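Local structure of beta-galactosidase (Trichoderma reesei, 3OG2) at residues 690-703 / 795-807. The protein probably hydrolyses terminal non-reducing beta-D-galactose residues from beta-D-galactosides, as a glycosylated member of glycoside hydrolase family 35. Residues are numbered along the deposited sequence; the frame is centred on the assembly and turned at random.
Sequences NTYAPLKTPVSLYG and DDSMKAPRGILDY
Leu701 O lies 3.5 Å from Gly803 CA, in a CA-H...O contact on the side where other residues carry CB. Gly803 has a positive phi (133°). Here the backbones form a single beta bridge, Tyr702 with Gly803. Gly703 N donates to Arg802 O at 2.8 Å, and Ile804 N to Leu701 O at 3.1 Å.

Pro801 sets its CB-CG edge on the face of the Tyr702 ring. Its CG sits above the ring centre, 3.5 Å from the centroid, a CH-pi contact. Ala693 O and one water meet the Tyr702 hydroxyl in the plane of the ring. The hydroxyl donates to Ala693 O and accepts from two waters, both of which also donate to Leu805 O. A third water ties Thr697 OG1 and Leu701 N to Ile804 O.

At the other end Asn690 ND2 gives a nearly straight bond to Lys799 O (2.8 Å, 171°), in the plane of both groups. OD1 accepts from Tyr692 N, an Asx turn, and from Ala693 N above the carbonyl plane, an Asx motif. All three bonds fix the amide. Tyr692 CG is anti to its own N (chi1 -177°), which puts one ring face against Asp796 O, toward the rim. Ser797 CA adds an off-centre CH-pi contact. Lys799 NZ forms a salt bridge with Asp796 OD2 and also bonds Val135 O and Gly137 O.

Beyond the bridge, Thr697 CG2 and Leu701 CD1 pack obliquely against the Tyr807 ring. Leu805 and Asp806 form a classic beta bulge facing Ser731. The arrangement packs a long loop along outermost strand 803-811 of the antiparallel sheet in a beta-galactosidase all-beta domain.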
loop_
_atom_site.group_PDB
_atom_site.type_symbol
_atom_site.label_atom_id
_atom_site.label_comp_id
_atom_site.label_asym_id
_atom_site.label_seq_id
_atom_site.Cartn_x
_atom_site.Cartn_y
_atom_site.Cartn_z
ATOM N N ASN A 690 -11.585 14.812 -27.325
ATOM C CA ASN A 690 -11.496 13.413 -26.918
ATOM C C ASN A 690 -11.434 12.519 -28.157
ATOM O O ASN A 690 -12.408 12.246 -28.830
ATOM C CB ASN A 690 -12.631 13.004 -26.003
ATOM C CG ASN A 690 -12.331 11.649 -25.360
ATOM O OD1 ASN A 690 -11.756 10.752 -25.924
ATOM N ND2 ASN A 690 -12.687 11.509 -24.079
ATOM N N THR A 691 -10.217 12.068 -28.467
ATOM C CA THR A 691 -10.014 11.294 -29.671
ATOM C C THR A 691 -10.304 9.835 -29.411
ATOM O O THR A 691 -10.380 9.030 -30.358
ATOM C CB THR A 691 -8.552 11.487 -30.140
ATOM O OG1 THR A 691 -7.643 11.373 -29.012
ATOM C CG2 THR A 691 -8.357 12.873 -30.756
ATOM N N TYR A 692 -10.486 9.407 -28.169
ATOM C CA TYR A 692 -10.762 8.012 -27.846
ATOM C C TYR A 692 -12.248 7.691 -27.957
ATOM O O TYR A 692 -12.597 6.556 -28.258
ATOM C CB TYR A 692 -10.352 7.770 -26.412
ATOM C CG TYR A 692 -10.478 6.384 -25.871
ATOM C CD1 TYR A 692 -9.637 5.366 -26.278
ATOM C CD2 TYR A 692 -11.441 6.062 -24.942
ATOM C CE1 TYR A 692 -9.749 4.087 -25.785
ATOM C CE2 TYR A 692 -11.577 4.801 -24.420
ATOM C CZ TYR A 692 -10.724 3.816 -24.848
ATOM O OH TYR A 692 -10.849 2.538 -24.330
ATOM N N ALA A 693 -13.118 8.650 -27.708
ATOM C CA ALA A 693 -14.556 8.460 -27.746
ATOM C C ALA A 693 -15.174 9.594 -28.563
ATOM O O ALA A 693 -15.726 10.531 -27.996
ATOM C CB ALA A 693 -15.153 8.421 -26.328
ATOM N N PRO A 694 -15.094 9.528 -29.873
ATOM C CA PRO A 694 -15.661 10.585 -30.735
ATOM C C PRO A 694 -17.121 10.808 -30.393
ATOM O O PRO A 694 -17.895 9.908 -30.050
ATOM C CB PRO A 694 -15.518 9.993 -32.139
ATOM C CG PRO A 694 -14.452 8.964 -32.050
ATOM C CD PRO A 694 -14.425 8.445 -30.651
ATOM N N LEU A 695 -17.564 12.068 -30.498
ATOM C CA LEU A 695 -18.921 12.370 -30.052
ATOM C C LEU A 695 -19.971 11.672 -30.908
ATOM O O LEU A 695 -19.879 11.693 -32.139
ATOM C CB LEU A 695 -19.179 13.882 -30.147
ATOM C CG LEU A 695 -18.437 14.717 -29.103
ATOM C CD1 LEU A 695 -18.840 16.190 -29.271
ATOM C CD2 LEU A 695 -18.719 14.201 -27.697
ATOM N N LYS A 696 -20.969 11.134 -30.260
ATOM C CA LYS A 696 -22.183 10.630 -30.887
ATOM C C LYS A 696 -23.346 11.616 -30.760
ATOM O O LYS A 696 -24.384 11.487 -31.374
ATOM C CB LYS A 696 -22.543 9.297 -30.249
ATOM C CG LYS A 696 -21.422 8.270 -30.449
ATOM C CD LYS A 696 -21.833 6.915 -29.864
ATOM C CE LYS A 696 -20.889 5.792 -30.321
ATOM N NZ LYS A 696 -21.248 4.470 -29.774
ATOM N N THR A 697 -23.177 12.634 -29.914
ATOM C CA THR A 697 -24.206 13.568 -29.552
ATOM C C THR A 697 -23.896 14.923 -30.181
ATOM O O THR A 697 -22.735 15.185 -30.511
ATOM C CB THR A 697 -24.300 13.692 -28.024
ATOM O OG1 THR A 697 -22.976 13.950 -27.521
ATOM C CG2 THR A 697 -24.813 12.412 -27.384
ATOM N N PRO A 698 -24.889 15.776 -30.340
ATOM C CA PRO A 698 -24.624 17.098 -30.952
ATOM C C PRO A 698 -23.774 18.022 -30.091
ATOM O O PRO A 698 -23.174 18.947 -30.630
ATOM C CB PRO A 698 -26.011 17.679 -31.161
ATOM C CG PRO A 698 -27.011 16.816 -30.517
ATOM C CD PRO A 698 -26.317 15.573 -30.042
ATOM N N VAL A 699 -23.730 17.820 -28.785
ATOM C CA VAL A 699 -22.826 18.545 -27.884
ATOM C C VAL A 699 -22.139 17.528 -27.012
ATOM O O VAL A 699 -22.659 16.424 -26.805
ATOM C CB VAL A 699 -23.534 19.530 -26.956
ATOM C CG1 VAL A 699 -24.090 20.680 -27.810
ATOM C CG2 VAL A 699 -24.658 18.852 -26.135
ATOM N N SER A 700 -20.950 17.837 -26.517
ATOM C CA SER A 700 -20.289 16.950 -25.566
ATOM C C SER A 700 -21.051 16.905 -24.249
ATOM O O SER A 700 -21.395 17.957 -23.680
ATOM C CB SER A 700 -18.869 17.477 -25.287
ATOM O OG SER A 700 -18.305 16.597 -24.311
ATOM N N LEU A 701 -21.246 15.696 -23.749
ATOM C CA LEU A 701 -21.767 15.467 -22.394
ATOM C C LEU A 701 -20.779 14.654 -21.593
ATOM O O LEU A 701 -21.157 13.835 -20.754
ATOM C CB LEU A 701 -23.150 14.804 -22.495
ATOM C CG LEU A 701 -24.176 15.678 -23.245
ATOM C CD1 LEU A 701 -25.439 14.861 -23.489
ATOM C CD2 LEU A 701 -24.526 16.945 -22.506
ATOM N N TYR A 702 -19.499 14.917 -21.854
ATOM C CA TYR A 702 -18.391 14.274 -21.137
ATOM C C TYR A 702 -17.941 15.202 -20.024
ATOM O O TYR A 702 -17.529 16.350 -20.318
ATOM C CB TYR A 702 -17.211 14.043 -22.079
ATOM C CG TYR A 702 -17.474 13.143 -23.259
ATOM C CD1 TYR A 702 -18.596 12.315 -23.382
ATOM C CD2 TYR A 702 -16.513 13.145 -24.265
ATOM C CE1 TYR A 702 -18.746 11.501 -24.506
ATOM C CE2 TYR A 702 -16.668 12.304 -25.389
ATOM C CZ TYR A 702 -17.770 11.500 -25.496
ATOM O OH TYR A 702 -17.958 10.690 -26.605
ATOM N N GLY A 703 -17.958 14.767 -18.756
ATOM C CA GLY A 703 -17.594 15.670 -17.684
ATOM C C GLY A 703 -16.241 16.348 -17.857
ATOM O O GLY A 703 -16.071 17.555 -17.607
ATOM N N ASP A 795 -3.275 2.771 -26.359
ATOM C CA ASP A 795 -4.687 2.547 -26.104
ATOM C C ASP A 795 -5.042 3.604 -25.075
ATOM O O ASP A 795 -4.648 3.406 -23.897
ATOM C CB ASP A 795 -4.900 1.162 -25.543
ATOM C CG ASP A 795 -6.345 0.846 -25.258
ATOM O OD1 ASP A 795 -7.104 1.775 -25.557
ATOM O OD2 ASP A 795 -6.660 -0.280 -24.780
ATOM N N ASP A 796 -5.672 4.655 -25.464
ATOM C CA ASP A 796 -5.929 5.802 -24.579
ATOM C C ASP A 796 -7.080 5.528 -23.627
ATOM O O ASP A 796 -7.995 6.358 -23.510
ATOM C CB ASP A 796 -6.226 7.021 -25.470
ATOM C CG ASP A 796 -5.026 7.818 -25.947
ATOM O OD1 ASP A 796 -3.902 7.577 -25.495
ATOM O OD2 ASP A 796 -5.209 8.709 -26.820
ATOM N N SER A 797 -7.050 4.375 -22.944
ATOM C CA SER A 797 -8.179 4.011 -22.105
ATOM C C SER A 797 -8.486 4.964 -20.976
ATOM O O SER A 797 -9.646 5.025 -20.521
ATOM C CB SER A 797 -7.924 2.606 -21.507
ATOM O OG SER A 797 -6.658 2.560 -20.871
ATOM N N MET A 798 -7.504 5.747 -20.516
ATOM C CA MET A 798 -7.828 6.757 -19.468
ATOM C C MET A 798 -8.794 7.808 -19.998
ATOM O O MET A 798 -9.466 8.484 -19.214
ATOM C CB MET A 798 -6.498 7.338 -18.972
ATOM C CG MET A 798 -6.703 8.554 -18.065
ATOM S SD MET A 798 -6.592 10.088 -19.055
ATOM C CE MET A 798 -7.344 11.215 -17.860
ATOM N N LYS A 799 -8.877 7.953 -21.341
ATOM C CA LYS A 799 -9.778 8.958 -21.908
ATOM C C LYS A 799 -11.220 8.493 -21.945
ATOM O O LYS A 799 -12.054 9.253 -22.459
ATOM C CB LYS A 799 -9.306 9.338 -23.335
ATOM C CG LYS A 799 -7.920 10.013 -23.309
ATOM C CD LYS A 799 -7.575 10.492 -24.728
ATOM C CE LYS A 799 -6.192 11.136 -24.739
ATOM N NZ LYS A 799 -5.750 11.326 -26.173
ATOM N N ALA A 800 -11.557 7.296 -21.427
ATOM C CA ALA A 800 -12.973 6.903 -21.405
ATOM C C ALA A 800 -13.793 7.960 -20.672
ATOM O O ALA A 800 -13.492 8.233 -19.506
ATOM C CB ALA A 800 -13.133 5.559 -20.730
ATOM N N PRO A 801 -14.757 8.591 -21.299
ATOM C CA PRO A 801 -15.453 9.707 -20.634
ATOM C C PRO A 801 -16.395 9.256 -19.538
ATOM O O PRO A 801 -16.742 8.073 -19.380
ATOM C CB PRO A 801 -16.195 10.400 -21.772
ATOM C CG PRO A 801 -16.271 9.441 -22.856
ATOM C CD PRO A 801 -15.105 8.451 -22.714
ATOM N N ARG A 802 -16.840 10.265 -18.811
ATOM C CA ARG A 802 -17.871 10.053 -17.777
ATOM C C ARG A 802 -19.021 10.957 -18.117
ATOM O O ARG A 802 -18.799 12.166 -18.409
ATOM C CB ARG A 802 -17.352 10.395 -16.386
ATOM C CG ARG A 802 -16.098 9.556 -16.064
ATOM C CD ARG A 802 -16.501 8.114 -15.812
ATOM N NE ARG A 802 -15.423 7.193 -15.469
ATOM C CZ ARG A 802 -14.972 6.247 -16.317
ATOM N NH1 ARG A 802 -15.421 6.148 -17.562
ATOM N NH2 ARG A 802 -14.047 5.421 -15.863
ATOM N N GLY A 803 -20.260 10.446 -18.079
ATOM C CA GLY A 803 -21.410 11.275 -18.366
ATOM C C GLY A 803 -22.318 10.525 -19.333
ATOM O O GLY A 803 -22.630 9.334 -19.139
ATOM N N ILE A 804 -22.790 11.245 -20.336
ATOM C CA ILE A 804 -23.755 10.695 -21.296
ATOM C C ILE A 804 -23.026 10.492 -22.608
ATOM O O ILE A 804 -22.519 11.431 -23.202
ATOM C CB ILE A 804 -24.974 11.618 -21.457
ATOM C CG1 ILE A 804 -25.730 11.728 -20.109
ATOM C CG2 ILE A 804 -25.893 11.152 -22.587
ATOM C CD1 ILE A 804 -26.738 12.852 -20.057
ATOM N N LEU A 805 -22.960 9.225 -23.042
ATOM C CA LEU A 805 -22.293 8.884 -24.306
ATOM C C LEU A 805 -23.202 9.116 -25.482
ATOM O O LEU A 805 -22.700 9.362 -26.595
ATOM C CB LEU A 805 -21.946 7.369 -24.287
ATOM C CG LEU A 805 -20.983 6.953 -23.197
ATOM C CD1 LEU A 805 -20.696 5.459 -23.321
ATOM C CD2 LEU A 805 -19.709 7.765 -23.298
ATOM N N ASP A 806 -24.506 8.920 -25.328
ATOM C CA ASP A 806 -25.410 9.003 -26.465
ATOM C C ASP A 806 -26.804 9.112 -25.898
ATOM O O ASP A 806 -27.079 8.718 -24.748
ATOM C CB ASP A 806 -25.347 7.732 -27.336
ATOM C CG ASP A 806 -25.858 7.937 -28.742
ATOM O OD1 ASP A 806 -26.261 9.072 -29.082
ATOM O OD2 ASP A 806 -25.810 6.970 -29.522
ATOM N N TYR A 807 -27.727 9.632 -26.678
ATOM C CA TYR A 807 -29.135 9.659 -26.322
ATOM C C TYR A 807 -29.963 9.829 -27.589
ATOM O O TYR A 807 -29.482 10.277 -28.607
ATOM C CB TYR A 807 -29.441 10.809 -25.352
ATOM C CG TYR A 807 -29.262 12.192 -25.913
ATOM C CD1 TYR A 807 -30.308 12.887 -26.566
ATOM C CD2 TYR A 807 -28.040 12.845 -25.799
ATOM C CE1 TYR A 807 -30.161 14.146 -27.095
ATOM C CE2 TYR A 807 -27.861 14.125 -26.309
ATOM C CZ TYR A 807 -28.909 14.744 -26.949
ATOM O OH TYR A 807 -28.723 16.011 -27.422
HETATM O O HOH W 1 -8.233 13.261 -26.429
HETATM O O HOH W 2 -7.213 8.590 -28.619
HETATM O O HOH W 3 -20.907 11.308 -27.443
HETATM O O HOH W 4 -21.516 13.186 -25.230
HETATM O O HOH W 5 -20.084 8.986 -27.200
#